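Side-chain contacts in (R)-specific secondary-alkylsulfatase (Pseudomonas sp., PDB 4AXH), which hydrolyses (R)-secondary-alkyl sulfates with strict inversion of configuration, using zinc ions to release (S)-alcohols and sulfate: residues Y272-H275 against V280-E283; A584-L587 against L592-R595; L465-A470 against V481-H486. All blocks are in the same frame, centred on the assembly; numbering follows the deposited sequence.

Contact 1 (Y272-H275 against V280-E283); sequences YERH and VELE
The backbone N of His-275 donates to O of Leu-282 at 2.7 Å, with 163° at the hydrogen, and Leu-282 N returns a bond to His-275 O at 2.8 Å. These reciprocal bonds make an antiparallel hydrogen-bonded pair. CA of Arg-274 lies 3.4 Å from Leu-282 O in a C-H...O contact. One residue further from the turn, Arg-274 and Glu-283 form a non-hydrogen-bonded pair with CA atoms 4.4 Å apart. The strands run antiparallel (173°), and being joined by a short turn they form a beta hairpin, in which strand 272-277 is the outermost of a mixed sheet of the metallo-beta-lactamase part; strand 296-300 runs along the other side of 280-286.

On the face carrying Arg-274, Glu-283 stretches out with CG anti to its backbone N (chi1 -173°), which brings OE1 to the guanidinium edge. The resulting salt bridge, Arg-274 NH1 to Glu-283 OE1 at 3.3 Å, is weak as a hydrogen bond, and the two planes are steeply inclined. NH2 is directed at OE1 of Glu-281, but Arg-274 has two conformers and the modelled separation is too short to trust in detail.

On the His-275 face, NE2 donates in its ring plane to the anti lone pair of Glu-273 OE1 at 2.9 Å. The other oxygen, OE2, accepts the backbone N-H groups of Glu-269 and Lys-270, which would help hold the carboxylate in place against the imidazole.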
loop_
_atom_site.group_PDB
_atom_site.type_symbol
_atom_site.label_atom_id
_atom_site.label_comp_id
_atom_site.label_asym_id
_atom_site.label_seq_id
_atom_site.Cartn_x
_atom_site.Cartn_y
_atom_site.Cartn_z
ATOM N N TYR A 272 24.326 -11.003 -5.021
ATOM C CA TYR A 272 25.584 -10.952 -4.274
ATOM C C TYR A 272 26.709 -10.603 -5.260
ATOM O O TYR A 272 26.765 -11.170 -6.341
ATOM C CB TYR A 272 25.890 -12.280 -3.549
ATOM C CG TYR A 272 24.821 -12.722 -2.563
ATOM C CD1 TYR A 272 24.877 -12.342 -1.222
ATOM C CD2 TYR A 272 23.782 -13.565 -2.963
ATOM C CE1 TYR A 272 23.930 -12.799 -0.305
ATOM C CE2 TYR A 272 22.807 -13.991 -2.067
ATOM C CZ TYR A 272 22.884 -13.611 -0.739
ATOM O OH TYR A 272 21.905 -14.068 0.116
ATOM N N GLU A 273 27.554 -9.631 -4.916
ATOM C CA GLU A 273 28.642 -9.182 -5.780
ATOM C C GLU A 273 29.863 -8.884 -4.993
ATOM O O GLU A 273 29.818 -8.072 -4.071
ATOM C CB GLU A 273 28.251 -7.937 -6.606
ATOM C CG GLU A 273 27.538 -8.259 -7.902
ATOM C CD GLU A 273 27.368 -7.102 -8.867
ATOM O OE1 GLU A 273 28.334 -6.326 -9.033
ATOM O OE2 GLU A 273 26.298 -7.019 -9.515
ATOM N N ARG A 274 30.967 -9.532 -5.359
ATOM C CA ARG A 274 32.254 -9.328 -4.700
ATOM C C ARG A 274 33.052 -8.316 -5.507
ATOM O O ARG A 274 33.080 -8.412 -6.740
ATOM C CB ARG A 274 33.025 -10.652 -4.595
ATOM C CG ARG A 274 32.474 -11.621 -3.560
ATOM C CD ARG A 274 33.535 -12.620 -3.150
ATOM N NE ARG A 274 34.703 -11.941 -2.590
ATOM C CZ ARG A 274 34.921 -11.747 -1.293
ATOM N NH1 ARG A 274 34.068 -12.217 -0.389
ATOM N NH2 ARG A 274 36.005 -11.104 -0.889
ATOM N N HIS A 275 33.661 -7.329 -4.835
ATOM C CA HIS A 275 34.486 -6.282 -5.466
ATOM C C HIS A 275 35.647 -5.904 -4.582
ATOM O O HIS A 275 35.514 -5.830 -3.356
ATOM C CB HIS A 275 33.700 -5.014 -5.774
ATOM C CG HIS A 275 32.704 -5.183 -6.854
ATOM N ND1 HIS A 275 33.037 -4.964 -8.161
ATOM C CD2 HIS A 275 31.396 -5.521 -6.776
ATOM C CE1 HIS A 275 31.932 -5.195 -8.851
ATOM N NE2 HIS A 275 30.913 -5.524 -8.054
ATOM N N VAL A 280 40.796 -3.540 -0.508
ATOM C CA VAL A 280 39.653 -3.659 0.395
ATOM C C VAL A 280 38.653 -4.557 -0.302
ATOM O O VAL A 280 38.225 -4.252 -1.415
ATOM C CB VAL A 280 39.050 -2.274 0.789
ATOM C CG1 VAL A 280 37.789 -2.434 1.616
ATOM C CG2 VAL A 280 40.063 -1.422 1.540
ATOM N N GLU A 281 38.318 -5.688 0.338
ATOM C CA GLU A 281 37.355 -6.644 -0.182
ATOM C C GLU A 281 35.974 -6.222 0.307
ATOM O O GLU A 281 35.776 -5.949 1.499
ATOM C CB GLU A 281 37.675 -8.065 0.312
ATOM C CG GLU A 281 38.591 -8.879 -0.574
ATOM C CD GLU A 281 39.062 -10.151 0.103
ATOM O OE1 GLU A 281 38.251 -11.098 0.228
ATOM O OE2 GLU A 281 40.233 -10.185 0.548
ATOM N N LEU A 282 35.020 -6.168 -0.634
ATOM C CA LEU A 282 33.632 -5.793 -0.397
ATOM C C LEU A 282 32.743 -6.814 -1.050
ATOM O O LEU A 282 32.886 -7.069 -2.242
ATOM C CB LEU A 282 33.300 -4.407 -1.005
ATOM C CG LEU A 282 34.308 -3.271 -0.831
ATOM C CD1 LEU A 282 34.126 -2.222 -1.889
ATOM C CD2 LEU A 282 34.195 -2.656 0.531
ATOM N N GLU A 283 31.832 -7.403 -0.266
ATOM C CA GLU A 283 30.780 -8.297 -0.730
ATOM C C GLU A 283 29.498 -7.518 -0.423
ATOM O O GLU A 283 29.272 -7.088 0.720
ATOM C CB GLU A 283 30.791 -9.654 -0.004
ATOM C CG GLU A 283 29.812 -10.667 -0.596
ATOM C CD GLU A 283 29.909 -12.122 -0.154
ATOM O OE1 GLU A 283 30.896 -12.480 0.529
ATOM O OE2 GLU A 283 29.004 -12.914 -0.507
#

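Contact 2 (A584-L587 against L592-R595)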
loop_
_atom_site.group_PDB
_atom_site.type_symbol
_atom_site.label_atom_id
_atom_site.label_comp_id
_atom_site.label_asym_id
_atom_site.label_seq_id
_atom_site.Cartn_x
_atom_site.Cartn_y
_atom_site.Cartn_z
ATOM N N ALA A 584 5.589 13.696 -26.139
ATOM C CA ALA A 584 4.312 14.201 -26.624
ATOM C C ALA A 584 3.245 14.359 -25.531
ATOM O O ALA A 584 2.635 13.376 -25.098
ATOM C CB ALA A 584 3.802 13.317 -27.762
ATOM N N LEU A 585 3.013 15.609 -25.101
ATOM C CA LEU A 585 1.976 15.922 -24.111
ATOM C C LEU A 585 0.643 16.020 -24.785
ATOM O O LEU A 585 0.565 16.315 -25.977
ATOM C CB LEU A 585 2.218 17.258 -23.392
ATOM C CG LEU A 585 3.404 17.418 -22.454
ATOM C CD1 LEU A 585 3.347 18.788 -21.779
ATOM C CD2 LEU A 585 3.385 16.370 -21.370
ATOM N N THR A 586 -0.415 15.784 -24.010
ATOM C CA THR A 586 -1.819 15.892 -24.418
ATOM C C THR A 586 -2.658 16.350 -23.230
ATOM O O THR A 586 -2.546 15.773 -22.150
ATOM C CB THR A 586 -2.360 14.652 -25.199
ATOM O OG1 THR A 586 -3.716 14.387 -24.818
ATOM C CG2 THR A 586 -1.492 13.384 -25.058
ATOM N N LEU A 587 -3.433 17.436 -23.410
ATOM C CA LEU A 587 -4.322 18.016 -22.386
ATOM C C LEU A 587 -5.741 17.825 -22.860
ATOM O O LEU A 587 -6.137 18.413 -23.861
ATOM C CB LEU A 587 -4.015 19.513 -22.130
ATOM C CG LEU A 587 -5.062 20.349 -21.361
ATOM C CD1 LEU A 587 -5.350 19.778 -19.983
ATOM C CD2 LEU A 587 -4.619 21.799 -21.249
ATOM N N LEU A 592 -3.803 16.020 -17.922
ATOM C CA LEU A 592 -2.577 15.990 -18.711
ATOM C C LEU A 592 -1.993 14.584 -18.682
ATOM O O LEU A 592 -1.806 14.017 -17.598
ATOM C CB LEU A 592 -1.554 17.027 -18.197
ATOM C CG LEU A 592 -0.316 17.269 -19.083
ATOM C CD1 LEU A 592 -0.671 18.015 -20.378
ATOM C CD2 LEU A 592 0.770 18.030 -18.325
ATOM N N THR A 593 -1.724 14.025 -19.873
ATOM C CA THR A 593 -1.124 12.707 -20.095
ATOM C C THR A 593 0.117 12.889 -20.989
ATOM O O THR A 593 0.239 13.930 -21.647
ATOM C CB THR A 593 -2.174 11.681 -20.628
ATOM O OG1 THR A 593 -2.846 12.194 -21.779
ATOM C CG2 THR A 593 -3.228 11.306 -19.586
ATOM N N GLN A 594 1.054 11.919 -20.989
ATOM C CA GLN A 594 2.288 12.036 -21.780
ATOM C C GLN A 594 2.757 10.720 -22.379
ATOM O O GLN A 594 2.416 9.651 -21.874
ATOM C CB GLN A 594 3.419 12.701 -20.967
ATOM C CG GLN A 594 3.964 11.879 -19.789
ATOM C CD GLN A 594 5.280 12.400 -19.239
ATOM O OE1 GLN A 594 6.081 13.039 -19.929
ATOM N NE2 GLN A 594 5.556 12.099 -17.982
ATOM N N ARG A 595 3.552 10.808 -23.450
ATOM C CA ARG A 595 4.124 9.675 -24.165
ATOM C C ARG A 595 5.586 9.976 -24.411
ATOM O O ARG A 595 5.904 10.839 -25.227
ATOM C CB ARG A 595 3.423 9.462 -25.519
ATOM C CG ARG A 595 1.980 9.015 -25.459
ATOM C CD ARG A 595 1.423 8.898 -26.854
ATOM N NE ARG A 595 -0.023 8.676 -26.833
ATOM C CZ ARG A 595 -0.773 8.532 -27.919
ATOM N NH1 ARG A 595 -0.220 8.570 -29.126
ATOM N NH2 ARG A 595 -2.082 8.348 -27.808
#
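The flat ends of Gln-594 and Arg-595 reach past 584-587, and it is their CB atoms that meet it: CB of Gln-594 touches CD2 of Leu-585 at 3.7 Å, while CB of Arg-595 lies 4.0 Å from O of Ala-584. The Gln-594 chain leaves with CG between the backbone N and the carbonyl carbon (chi1 68°) and then runs extended, which carries its amide to helix 549-559, where NE2 bonds OD1 of Asp-554 and O of Asp-550. The extended Arg-595 chain leads to the dimer partner, packing on Glu-342 of the second subunit and making a long, weak ion pair with Asp-338 of that subunit.

On the face of the leucines, Leu-592 holds CG anti to its backbone N (chi1 -170°), and its CD1 reaches the adjoining strand, 3.4 Å from O of Thr-586 and near CB of both Leu-585 and Leu-587 (4.2 and 4.1 Å). Phe-645 of helix 640-646 packs on Leu-585 and Leu-592, and Phe-553 of helix 549-559 on Leu-585. On the other face the threonines pair, CG2 of Thr-586 lying 3.7 Å from OG1 of Thr-593; the two hydroxyls are too distant to bond.

The backbones are joined by Thr-593 N to Thr-586 O at 3.0 Å and Thr-586 N to Thr-593 O at 3.1 Å. The strands, 159° apart in direction and joined by a short turn, form a twisted antiparallel beta hairpin, with 591-596 outermost in the sheet of the C-terminal domain and helices over its leucine face, consistent with the SCP2-like alpha/beta fold of that family.

Contact 3 (L465-A470 against V481-H486)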
loop_
_atom_site.group_PDB
_atom_site.type_symbol
_atom_site.label_atom_id
_atom_site.label_comp_id
_atom_site.label_asym_id
_atom_site.label_seq_id
_atom_site.Cartn_x
_atom_site.Cartn_y
_atom_site.Cartn_z
ATOM N N LEU A 465 -16.378 20.674 25.979
ATOM C CA LEU A 465 -15.292 21.286 26.758
ATOM C C LEU A 465 -15.256 20.788 28.223
ATOM O O LEU A 465 -14.172 20.625 28.787
ATOM C CB LEU A 465 -15.387 22.828 26.724
ATOM C CG LEU A 465 -14.605 23.570 25.619
ATOM C CD1 LEU A 465 -15.282 24.862 25.247
ATOM C CD2 LEU A 465 -13.190 23.894 26.054
ATOM N N LYS A 466 -16.436 20.565 28.835
ATOM C CA LYS A 466 -16.576 20.067 30.211
ATOM C C LYS A 466 -16.131 18.602 30.252
ATOM O O LYS A 466 -15.432 18.199 31.179
ATOM C CB LYS A 466 -18.049 20.189 30.674
ATOM C CG LYS A 466 -18.235 20.417 32.179
ATOM C CD LYS A 466 -18.367 19.125 32.985
ATOM C CE LYS A 466 -18.267 19.394 34.465
ATOM N NZ LYS A 466 -17.958 18.158 35.231
ATOM N N GLN A 467 -16.544 17.827 29.226
ATOM C CA GLN A 467 -16.203 16.422 29.013
ATOM C C GLN A 467 -14.708 16.256 28.755
ATOM O O GLN A 467 -14.105 15.302 29.244
ATOM C CB GLN A 467 -16.974 15.867 27.823
ATOM C CG GLN A 467 -18.434 15.621 28.111
ATOM C CD GLN A 467 -18.998 14.691 27.089
ATOM O OE1 GLN A 467 -18.442 13.617 26.831
ATOM N NE2 GLN A 467 -20.108 15.086 26.484
ATOM N N MET A 468 -14.129 17.174 27.978
ATOM C CA MET A 468 -12.715 17.226 27.650
ATOM C C MET A 468 -11.925 17.442 28.949
ATOM O O MET A 468 -10.917 16.758 29.172
ATOM C CB MET A 468 -12.459 18.411 26.713
ATOM C CG MET A 468 -11.704 18.080 25.453
ATOM S SD MET A 468 -11.170 19.574 24.547
ATOM C CE MET A 468 -12.741 20.094 23.822
ATOM N N ARG A 469 -12.395 18.383 29.815
ATOM C CA ARG A 469 -11.751 18.705 31.093
ATOM C C ARG A 469 -11.757 17.499 32.034
ATOM O O ARG A 469 -10.760 17.250 32.720
ATOM C CB ARG A 469 -12.364 19.959 31.746
ATOM C CG ARG A 469 -11.795 21.270 31.180
ATOM C CD ARG A 469 -11.966 22.480 32.093
ATOM N NE ARG A 469 -11.015 23.556 31.779
ATOM C CZ ARG A 469 -11.243 24.554 30.924
ATOM N NH1 ARG A 469 -12.400 24.629 30.270
ATOM N NH2 ARG A 469 -10.312 25.480 30.708
ATOM N N ALA A 470 -12.859 16.714 32.003
ATOM C CA ALA A 470 -13.042 15.508 32.817
ATOM C C ALA A 470 -12.018 14.457 32.421
ATOM O O ALA A 470 -11.363 13.895 33.301
ATOM C CB ALA A 470 -14.454 14.963 32.651
ATOM N N VAL A 481 -8.074 14.087 23.415
ATOM C CA VAL A 481 -7.674 14.529 22.067
ATOM C C VAL A 481 -8.699 14.234 20.985
ATOM O O VAL A 481 -8.778 14.987 20.019
ATOM C CB VAL A 481 -6.234 14.167 21.616
ATOM C CG1 VAL A 481 -5.193 14.717 22.576
ATOM C CG2 VAL A 481 -6.061 12.675 21.422
ATOM N N GLN A 482 -9.482 13.157 21.140
ATOM C CA GLN A 482 -10.536 12.808 20.186
ATOM C C GLN A 482 -11.673 13.842 20.239
ATOM O O GLN A 482 -12.162 14.238 19.187
ATOM C CB GLN A 482 -11.055 11.389 20.428
ATOM C CG GLN A 482 -10.153 10.314 19.840
ATOM C CD GLN A 482 -10.441 10.075 18.382
ATOM O OE1 GLN A 482 -11.576 9.793 17.986
ATOM N NE2 GLN A 482 -9.413 10.162 17.553
ATOM N N LEU A 483 -12.060 14.313 21.463
ATOM C CA LEU A 483 -13.086 15.349 21.660
ATOM C C LEU A 483 -12.577 16.690 21.137
ATOM O O LEU A 483 -13.259 17.330 20.329
ATOM C CB LEU A 483 -13.496 15.499 23.143
ATOM C CG LEU A 483 -14.145 14.304 23.882
ATOM C CD1 LEU A 483 -14.953 14.763 25.045
ATOM C CD2 LEU A 483 -15.107 13.528 22.999
ATOM N N GLY A 484 -11.372 17.068 21.575
ATOM C CA GLY A 484 -10.679 18.290 21.179
ATOM C C GLY A 484 -10.527 18.463 19.683
ATOM O O GLY A 484 -10.633 19.583 19.193
ATOM N N ASN A 485 -10.321 17.358 18.945
ATOM C CA ASN A 485 -10.182 17.393 17.489
ATOM C C ASN A 485 -11.505 17.764 16.849
ATOM O O ASN A 485 -11.528 18.565 15.914
ATOM C CB ASN A 485 -9.654 16.045 16.919
ATOM C CG ASN A 485 -9.062 16.168 15.529
ATOM O OD1 ASN A 485 -8.147 16.992 15.292
ATOM N ND2 ASN A 485 -9.591 15.374 14.574
ATOM N N HIS A 486 -12.608 17.204 17.377
ATOM C CA HIS A 486 -13.953 17.490 16.877
ATOM C C HIS A 486 -14.297 18.956 17.064
ATOM O O HIS A 486 -14.832 19.564 16.144
ATOM C CB HIS A 486 -15.005 16.588 17.539
ATOM C CG HIS A 486 -14.989 15.190 17.009
ATOM N ND1 HIS A 486 -15.456 14.701 15.837
ATOM C CD2 HIS A 486 -14.417 14.160 17.721
ATOM C CE1 HIS A 486 -15.180 13.360 15.826
ATOM N NE2 HIS A 486 -14.547 13.086 16.961
#
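This is a buried, apolar helix-helix contact between consecutive helices, 461-474 and 477-490, in the dimerisation region, whose family belongs to the TPR clan. The local axes pass 9.3 Å apart with N-to-C directions 155° from one another, so the two helices run nearly antiparallel as a helical hairpin. No hydrogen bond crosses between 465-470 and 481-486; a small set of side-chain contacts accounts for the packing.

The CA atoms come closest at Met-468 and Leu-483, 6.3 Å apart. Here the two side chains slide past one another in opposite directions, with CG of Met-468 set 3.9 Å from CB of Leu-483. Leu-483 points at the other helix, and with CG anti to its carbonyl carbon (chi1 -62°) it sends CD1 to CB of Gln-467 at 3.6 Å. The same methyl also lies 3.9 Å from the backbone N of Met-468, so it rests against the helix surface between these two residues. The Met-468 chain bends at its last torsion (chi3 -75°), laying its thioether end along Gly-484: SD is 3.6 Å and CE 3.8 Å from the glycine CA. With no side chain at Gly-484, the sulfur and methyl can approach the backbone directly. Gln-467 crosses Leu-483 at about a right angle and contributes mainly its CB, while its amide NE2 bonds O of Ala-457 of the second subunit.

Further along 477-490, Leu-487 extends the apolar seam by packing on Leu-465 and Met-468. Helix 495-511 packs against both helices, meeting Leu-465 through Leu-500 and Val-481 through Met-505, while Gln-482 and His-486 both hydrogen-bond the Tyr-454 hydroxyl on helix 447-457 of the second subunit, so the pair also touches a helix of the partner.

The three contacts occupy three parts of the chain and none touches another; even the closest pair, contacts 1 and 2, has nearest atoms about 29 Å apart. Contacts 1 and 2 each close an antiparallel hairpin with one strand outermost in its sheet, and both are only partly buried. Their chemistry differs: charged and histidine-carboxylate interactions dress contact 1, whereas contact 2 has leucines on its helix-covered face and threonines on the other. Contact 3, the buried one, joins helices through apolar surfaces without cross-contact hydrogen bonds. Contacts 2 and 3 also meet the second subunit, contact 3 with several hydrogen bonds; contact 1 does not.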